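Local coordinates for protein MAU2 chromatid cohesion factor homolog (Saccharomyces cerevisiae, PDB 4XDN) that forms a complex with SCC2 that is required for cohesin to associate with chromosomes, and so takes part in sister chromatid cohesion, at residues Leu27-Val32 / Thr75-Ser80; Leu94-Thr99 / Asp103-Tyr108. All blocks are in the same frame, centred on the assembly; numbering follows the deposited sequence.

Interaction 1 of 2, residues Leu27-Val32 / Thr75-Ser80; sequences LSISQV and TKCTLS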
ATOM      1  N   LEU A  27     -37.928 -14.368  30.843  1.00 30.54           N
ATOM      2  CA  LEU A  27     -36.913 -15.377  30.565  1.00 29.55           C
ATOM      3  C   LEU A  27     -35.829 -15.256  31.626  1.00 30.05           C
ATOM      4  O   LEU A  27     -35.652 -14.186  32.211  1.00 29.70           O
ATOM      5  CB  LEU A  27     -36.319 -15.203  29.164  1.00 28.70           C
ATOM      6  CG  LEU A  27     -37.197 -15.627  27.985  1.00 30.14           C
ATOM      7  CD1 LEU A  27     -36.580 -15.165  26.669  1.00 32.15           C
ATOM      8  CD2 LEU A  27     -37.399 -17.134  27.978  1.00 31.07           C
ATOM      9  N   SER A  28     -35.107 -16.340  31.883  1.00 32.62           N
ATOM     10  CA  SER A  28     -34.033 -16.297  32.869  1.00 32.65           C
ATOM     11  C   SER A  28     -32.905 -15.423  32.339  1.00 34.75           C
ATOM     12  O   SER A  28     -32.788 -15.207  31.131  1.00 33.67           O
ATOM     13  CB  SER A  28     -33.515 -17.699  33.195  1.00 33.17           C
ATOM     14  OG  SER A  28     -32.677 -18.193  32.165  1.00 33.44           O
ATOM     15  N   ILE A  29     -32.079 -14.917  33.248  1.00 34.56           N
ATOM     16  CA  ILE A  29     -31.002 -14.010  32.875  1.00 33.97           C
ATOM     17  C   ILE A  29     -30.021 -14.695  31.920  1.00 31.06           C
ATOM     18  O   ILE A  29     -29.502 -14.066  31.000  1.00 27.51           O
ATOM     19  CB  ILE A  29     -30.257 -13.486  34.127  1.00 35.87           C
ATOM     20  CG1 ILE A  29     -29.266 -12.386  33.738  1.00 35.16           C
ATOM     21  CG2 ILE A  29     -29.561 -14.627  34.870  1.00 33.59           C
ATOM     22  CD1 ILE A  29     -28.760 -11.576  34.919  1.00 37.29           C
ATOM     23  N   SER A  30     -29.786 -15.986  32.126  1.00 30.76           N
ATOM     24  CA  SER A  30     -28.876 -16.737  31.267  1.00 33.59           C
ATOM     25  C   SER A  30     -29.500 -17.008  29.898  1.00 31.95           C
ATOM     26  O   SER A  30     -28.800 -17.059  28.889  1.00 31.89           O
ATOM     27  CB  SER A  30     -28.476 -18.058  31.928  1.00 36.54           C
ATOM     28  OG  SER A  30     -29.604 -18.888  32.140  1.00 35.06           O
ATOM     29  N   GLN A  31     -30.816 -17.183  29.867  1.00 30.30           N
ATOM     30  CA  GLN A  31     -31.517 -17.431  28.612  1.00 31.41           C
ATOM     31  C   GLN A  31     -31.498 -16.193  27.718  1.00 31.11           C
ATOM     32  O   GLN A  31     -31.333 -16.301  26.505  1.00 30.93           O
ATOM     33  CB  GLN A  31     -32.958 -17.878  28.886  1.00 29.57           C
ATOM     34  CG  GLN A  31     -33.074 -19.352  29.263  1.00 29.77           C
ATOM     35  CD  GLN A  31     -34.407 -19.710  29.891  1.00 31.65           C
ATOM     36  OE1 GLN A  31     -35.180 -18.836  30.278  1.00 33.18           O
ATOM     37  NE2 GLN A  31     -34.679 -21.004  29.999  1.00 30.71           N
ATOM     38  N   VAL A  32     -31.654 -15.020  28.323  1.00 31.22           N
ATOM     39  CA  VAL A  32     -31.590 -13.766  27.581  1.00 32.28           C
ATOM     40  C   VAL A  32     -30.182 -13.554  27.040  1.00 32.52           C
ATOM     41  O   VAL A  32     -30.000 -13.135  25.896  1.00 27.87           O
ATOM     42  CB  VAL A  32     -31.990 -12.565  28.460  1.00 34.62           C
ATOM     43  CG1 VAL A  32     -31.779 -11.247  27.719  1.00 34.01           C
ATOM     44  CG2 VAL A  32     -33.437 -12.696  28.900  1.00 35.99           C
ATOM     45  N   THR A  75     -30.308  -2.874  31.516  1.00 46.56           N
ATOM     46  CA  THR A  75     -31.331  -1.933  31.968  1.00 48.58           C
ATOM     47  C   THR A  75     -32.357  -2.547  32.922  1.00 45.72           C
ATOM     48  O   THR A  75     -32.945  -1.839  33.738  1.00 46.65           O
ATOM     49  CB  THR A  75     -32.092  -1.336  30.772  1.00 51.92           C
ATOM     50  OG1 THR A  75     -32.656  -2.392  29.985  1.00 53.16           O
ATOM     51  CG2 THR A  75     -31.160  -0.505  29.911  1.00 52.82           C
ATOM     52  N   LYS A  76     -32.568  -3.855  32.817  1.00 43.93           N
ATOM     53  CA  LYS A  76     -33.630  -4.527  33.566  1.00 46.13           C
ATOM     54  C   LYS A  76     -33.097  -5.489  34.623  1.00 44.86           C
ATOM     55  O   LYS A  76     -33.878  -6.088  35.363  1.00 47.56           O
ATOM     56  CB  LYS A  76     -34.549  -5.288  32.605  1.00 50.57           C
ATOM     57  CG  LYS A  76     -35.313  -4.397  31.633  1.00 56.24           C
ATOM     58  CD  LYS A  76     -36.386  -3.581  32.341  1.00 64.27           C
ATOM     59  CE  LYS A  76     -37.218  -2.773  31.356  1.00 69.37           C
ATOM     60  NZ  LYS A  76     -36.402  -1.769  30.618  1.00 71.44           N
ATOM     61  N   CYS A  77     -31.777  -5.638  34.695  1.00 41.52           N
ATOM     62  CA  CYS A  77     -31.165  -6.551  35.658  1.00 40.87           C
ATOM     63  C   CYS A  77     -30.090  -5.866  36.489  1.00 40.96           C
ATOM     64  O   CYS A  77     -29.536  -4.840  36.095  1.00 39.68           O
ATOM     65  CB  CYS A  77     -30.555  -7.760  34.946  1.00 39.56           C
ATOM     66  SG  CYS A  77     -31.688  -8.632  33.858  1.00 44.50           S
ATOM     67  N   THR A  78     -29.811  -6.455  37.648  1.00 39.94           N
ATOM     68  CA  THR A  78     -28.702  -6.035  38.490  1.00 41.44           C
ATOM     69  C   THR A  78     -27.503  -6.928  38.201  1.00 41.83           C
ATOM     70  O   THR A  78     -27.410  -8.042  38.718  1.00 42.62           O
ATOM     71  CB  THR A  78     -29.061  -6.113  39.983  1.00 43.23           C
ATOM     72  OG1 THR A  78     -30.262  -5.370  40.227  1.00 45.20           O
ATOM     73  CG2 THR A  78     -27.930  -5.554  40.837  1.00 43.39           C
ATOM     74  N   LEU A  79     -26.594  -6.437  37.365  1.00 42.07           N
ATOM     75  CA  LEU A  79     -25.413  -7.199  36.981  1.00 41.90           C
ATOM     76  C   LEU A  79     -24.241  -6.887  37.899  1.00 42.13           C
ATOM     77  O   LEU A  79     -24.072  -5.751  38.340  1.00 42.03           O
ATOM     78  CB  LEU A  79     -25.031  -6.896  35.530  1.00 42.21           C
ATOM     79  CG  LEU A  79     -26.124  -7.087  34.476  1.00 44.16           C
ATOM     80  CD1 LEU A  79     -25.580  -6.773  33.092  1.00 44.11           C
ATOM     81  CD2 LEU A  79     -26.693  -8.496  34.522  1.00 44.16           C
ATOM     82  N   SER A  80     -23.432  -7.904  38.187  1.00 42.51           N
ATOM     83  CA  SER A  80     -22.183  -7.700  38.908  1.00 42.09           C
ATOM     84  C   SER A  80     -21.208  -6.982  37.988  1.00 39.82           C
ATOM     85  O   SER A  80     -21.481  -6.826  36.797  1.00 39.33           O
ATOM     86  CB  SER A  80     -21.598  -9.030  39.384  1.00 43.82           C
ATOM     87  OG  SER A  80     -21.315  -9.883  38.287  1.00 43.97           O
TER

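Interaction 2 of 2, residues Leu94-Thr99 / Asp103-Tyr108; sequences LLIQET and DLAELY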
ATOM      1  N   LEU A  94     -20.530  -5.034  18.936  1.00 27.34           N
ATOM      2  CA  LEU A  94     -21.479  -5.019  17.827  1.00 26.72           C
ATOM      3  C   LEU A  94     -21.788  -3.593  17.384  1.00 26.79           C
ATOM      4  O   LEU A  94     -21.934  -3.330  16.192  1.00 27.24           O
ATOM      5  CB  LEU A  94     -22.775  -5.736  18.213  1.00 25.30           C
ATOM      6  CG  LEU A  94     -22.643  -7.201  18.633  1.00 26.96           C
ATOM      7  CD1 LEU A  94     -24.020  -7.804  18.884  1.00 29.03           C
ATOM      8  CD2 LEU A  94     -21.887  -8.020  17.598  1.00 28.70           C
ATOM      9  N   LEU A  95     -21.893  -2.676  18.339  1.00 24.81           N
ATOM     10  CA  LEU A  95     -22.126  -1.276  18.010  1.00 26.91           C
ATOM     11  C   LEU A  95     -20.991  -0.748  17.138  1.00 26.95           C
ATOM     12  O   LEU A  95     -21.211   0.005  16.191  1.00 25.77           O
ATOM     13  CB  LEU A  95     -22.247  -0.431  19.280  1.00 28.86           C
ATOM     14  CG  LEU A  95     -23.461  -0.688  20.172  1.00 28.74           C
ATOM     15  CD1 LEU A  95     -23.358   0.138  21.442  1.00 29.39           C
ATOM     16  CD2 LEU A  95     -24.760  -0.376  19.441  1.00 29.82           C
ATOM     17  N   ILE A  96     -19.777  -1.171  17.464  1.00 25.81           N
ATOM     18  CA  ILE A  96     -18.583  -0.708  16.774  1.00 26.30           C
ATOM     19  C   ILE A  96     -18.469  -1.315  15.375  1.00 28.13           C
ATOM     20  O   ILE A  96     -18.073  -0.633  14.428  1.00 31.78           O
ATOM     21  CB  ILE A  96     -17.321  -1.044  17.603  1.00 26.48           C
ATOM     22  CG1 ILE A  96     -17.311  -0.208  18.885  1.00 29.24           C
ATOM     23  CG2 ILE A  96     -16.049  -0.777  16.807  1.00 28.81           C
ATOM     24  CD1 ILE A  96     -16.232  -0.595  19.878  1.00 30.44           C
ATOM     25  N   GLN A  97     -18.824  -2.589  15.244  1.00 25.95           N
ATOM     26  CA  GLN A  97     -18.615  -3.316  13.994  1.00 26.05           C
ATOM     27  C   GLN A  97     -19.827  -3.310  13.062  1.00 24.26           C
ATOM     28  O   GLN A  97     -19.679  -3.523  11.859  1.00 26.36           O
ATOM     29  CB  GLN A  97     -18.220  -4.762  14.293  1.00 26.27           C
ATOM     30  CG  GLN A  97     -16.862  -4.908  14.963  1.00 30.12           C
ATOM     31  CD  GLN A  97     -16.444  -6.358  15.114  1.00 35.95           C
ATOM     32  OE1 GLN A  97     -17.149  -7.268  14.678  1.00 36.45           O
ATOM     33  NE2 GLN A  97     -15.291  -6.580  15.734  1.00 39.98           N
ATOM     34  N   GLU A  98     -21.014  -3.062  13.609  1.00 23.48           N
ATOM     35  CA  GLU A  98     -22.253  -3.202  12.840  1.00 25.26           C
ATOM     36  C   GLU A  98     -22.983  -1.878  12.609  1.00 27.16           C
ATOM     37  O   GLU A  98     -23.814  -1.785  11.707  1.00 29.92           O
ATOM     38  CB  GLU A  98     -23.193  -4.188  13.543  1.00 24.50           C
ATOM     39  CG  GLU A  98     -22.531  -5.503  13.947  1.00 26.19           C
ATOM     40  CD  GLU A  98     -21.980  -6.279  12.759  1.00 29.26           C
ATOM     41  OE1 GLU A  98     -22.500  -6.109  11.636  1.00 30.07           O
ATOM     42  OE2 GLU A  98     -21.025  -7.060  12.952  1.00 29.94           O
ATOM     43  N   THR A  99     -22.663  -0.861  13.411  1.00 25.92           N
ATOM     44  CA  THR A  99     -23.407   0.400  13.401  1.00 24.81           C
ATOM     45  C   THR A  99     -22.509   1.631  13.282  1.00 24.36           C
ATOM     46  O   THR A  99     -21.284   1.520  13.243  1.00 22.30           O
ATOM     47  CB  THR A  99     -24.249   0.558  14.689  1.00 25.47           C
ATOM     48  OG1 THR A  99     -23.384   0.777  15.810  1.00 26.09           O
ATOM     49  CG2 THR A  99     -25.094  -0.682  14.946  1.00 24.37           C
ATOM     50  N   ASP A 103     -20.918   7.283  19.495  1.00 33.17           N
ATOM     51  CA  ASP A 103     -21.147   8.035  20.724  1.00 34.75           C
ATOM     52  C   ASP A 103     -21.837   7.167  21.771  1.00 35.72           C
ATOM     53  O   ASP A 103     -21.504   7.222  22.955  1.00 35.85           O
ATOM     54  CB  ASP A 103     -21.989   9.282  20.449  1.00 36.95           C
ATOM     55  CG  ASP A 103     -21.240  10.328  19.645  1.00 39.64           C
ATOM     56  OD1 ASP A 103     -20.001  10.225  19.535  1.00 37.04           O
ATOM     57  OD2 ASP A 103     -21.891  11.260  19.130  1.00 42.21           O
ATOM     58  N   LEU A 104     -22.798   6.366  21.324  1.00 35.91           N
ATOM     59  CA  LEU A 104     -23.523   5.463  22.210  1.00 36.05           C
ATOM     60  C   LEU A 104     -22.578   4.431  22.809  1.00 34.14           C
ATOM     61  O   LEU A 104     -22.610   4.163  24.011  1.00 34.12           O
ATOM     62  CB  LEU A 104     -24.653   4.764  21.453  1.00 35.53           C
ATOM     63  CG  LEU A 104     -25.465   3.723  22.223  1.00 34.70           C
ATOM     64  CD1 LEU A 104     -26.203   4.364  23.387  1.00 36.40           C
ATOM     65  CD2 LEU A 104     -26.437   3.025  21.286  1.00 34.07           C
ATOM     66  N   ALA A 105     -21.744   3.847  21.956  1.00 33.94           N
ATOM     67  CA  ALA A 105     -20.755   2.876  22.397  1.00 31.94           C
ATOM     68  C   ALA A 105     -19.837   3.501  23.440  1.00 31.87           C
ATOM     69  O   ALA A 105     -19.541   2.892  24.465  1.00 29.24           O
ATOM     70  CB  ALA A 105     -19.951   2.369  21.217  1.00 28.71           C
ATOM     71  N   GLU A 106     -19.404   4.727  23.168  1.00 34.17           N
ATOM     72  CA  GLU A 106     -18.479   5.430  24.044  1.00 36.75           C
ATOM     73  C   GLU A 106     -19.097   5.696  25.414  1.00 36.65           C
ATOM     74  O   GLU A 106     -18.407   5.639  26.431  1.00 34.81           O
ATOM     75  CB  GLU A 106     -18.039   6.745  23.398  1.00 42.20           C
ATOM     76  CG  GLU A 106     -16.935   7.466  24.152  1.00 48.35           C
ATOM     77  CD  GLU A 106     -16.377   8.648  23.381  1.00 55.27           C
ATOM     78  OE1 GLU A 106     -17.009   9.067  22.390  1.00 56.80           O
ATOM     79  OE2 GLU A 106     -15.302   9.155  23.765  1.00 59.05           O
ATOM     80  N   LEU A 107     -20.395   5.984  25.440  1.00 39.23           N
ATOM     81  CA  LEU A 107     -21.093   6.231  26.697  1.00 42.92           C
ATOM     82  C   LEU A 107     -21.151   4.972  27.550  1.00 37.84           C
ATOM     83  O   LEU A 107     -21.002   5.033  28.771  1.00 35.67           O
ATOM     84  CB  LEU A 107     -22.512   6.748  26.440  1.00 50.83           C
ATOM     85  CG  LEU A 107     -22.664   8.221  26.045  1.00 59.51           C
ATOM     86  CD1 LEU A 107     -24.123   8.536  25.757  1.00 63.55           C
ATOM     87  CD2 LEU A 107     -22.128   9.151  27.128  1.00 62.40           C
ATOM     88  N   TYR A 108     -21.368   3.830  26.907  1.00 35.84           N
ATOM     89  CA  TYR A 108     -21.430   2.562  27.618  1.00 34.64           C
ATOM     90  C   TYR A 108     -20.083   2.210  28.238  1.00 33.93           C
ATOM     91  O   TYR A 108     -20.015   1.798  29.397  1.00 32.34           O
ATOM     92  CB  TYR A 108     -21.883   1.441  26.682  1.00 36.49           C
ATOM     93  CG  TYR A 108     -23.380   1.400  26.459  1.00 38.90           C
ATOM     94  CD1 TYR A 108     -24.252   1.162  27.514  1.00 39.16           C
ATOM     95  CD2 TYR A 108     -23.918   1.585  25.194  1.00 39.51           C
ATOM     96  CE1 TYR A 108     -25.617   1.120  27.318  1.00 41.02           C
ATOM     97  CE2 TYR A 108     -25.281   1.546  24.988  1.00 41.29           C
ATOM     98  CZ  TYR A 108     -26.126   1.312  26.052  1.00 42.67           C
ATOM     99  OH  TYR A 108     -27.481   1.269  25.846  1.00 45.62           O
TER

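Interaction 1 of 2, residues Leu27-Val32 / Thr75-Ser80
C77, the first residue to leave helical geometry after helix 53-76, turns its CB toward I29 in the opening turn of helix 29-45, and I29 CD1 approaches that CB at 4.2 Å. I29 makes the reach with a fully extended chain: CG1 lies opposite the backbone N (chi1 -172°) and CD1 opposite CA, so the terminal methyl is what arrives. After T78, whose CB points away, L79 comes back in with its end, and its CD2 meets I29 CD1 at 3.7 Å, the two side chains passing at a slant. S80 then N-caps the next helix. On the I29 side, S28 and Q31 form a capping box: Q31 N gives to S28 OG at 3.1 Å, and S28 N gives to Q31 OE1 at 3.0 Å, the donor tilted 29° from the carbonyl plane. This fixes the helix start that carries I29. L27 and S28 pair antiparallel with a strand of another protein's chain, which also sets aromatic side chains on I29 and L79. With no hydrogen bond between the segments, one methyl group makes the join by apolar contact alone, so close packing and no polar bond holds the two segments together here.

Interaction 2 of 2, residues Leu94-Thr99 / Asp103-Tyr108
L95 O accepts the backbone N-H of T99 at 3.3 Å, a long bond in the last turn of helix 81-98. T99 OG1 also points at this oxygen, but the modelled separation is too short to be trusted; the sounder bond of the hydroxyl is to N101 N in the turn that follows. That turn makes the pair a helical hairpin, consistent with the TPR-like helical arrays of this family. The short helical segments run antiparallel, 160° between their directions, with axes 9.5 Å apart at closest approach. L95 does most of the touching. Its CG sits beside the backbone N, opposite the carbonyl carbon (chi1 -67°), and CD1 continues the chain outward from CA. That methyl lands 3.9 Å from A105 CA, against the backbone of the second helix, where the small side chain of A105 lets the leucine come in close; A105 CB in turn lies 4.1 Å from L95 CB. The same CD1 also meets the Y108 ring obliquely, 4.1 Å from CD2, while the two side chains cross at about a right angle. Y108 itself spreads back over V92, M91 and T88 of helix 81-98. I96 adds a lighter touch, its CG1 4.4 Å from A105 CB, and L140 of helix 126-144 packs against both. D103 and E106 each form a salt bridge to R144 of that helix, and D103 has a second basic partner on the chain of another protein. The other methyl of L95, CD2, ends 4.2 Å from CD2 of L104.

Helix 81-98 ties the two contacts together: S80 in interaction 1 caps its start, and interaction 2 packs its last turns against helix 102-119. Their centres are 20 Å apart and their nearest atoms about 6 Å, so they do not touch. Each still reaches toward the other's helices: L79 O is hydrogen-bonded to R115 on helix 102-119, and Y108 packs on K74 and bonds weakly to Q71, both of helix 53-76. Interaction 1 lies farther out, its centre about 49 Å from the centre of the chain, against about 31 Å for that of interaction 2. Both meet the chain of another protein, consistent with SCC2, so the partner borders the N-terminal helices at two places.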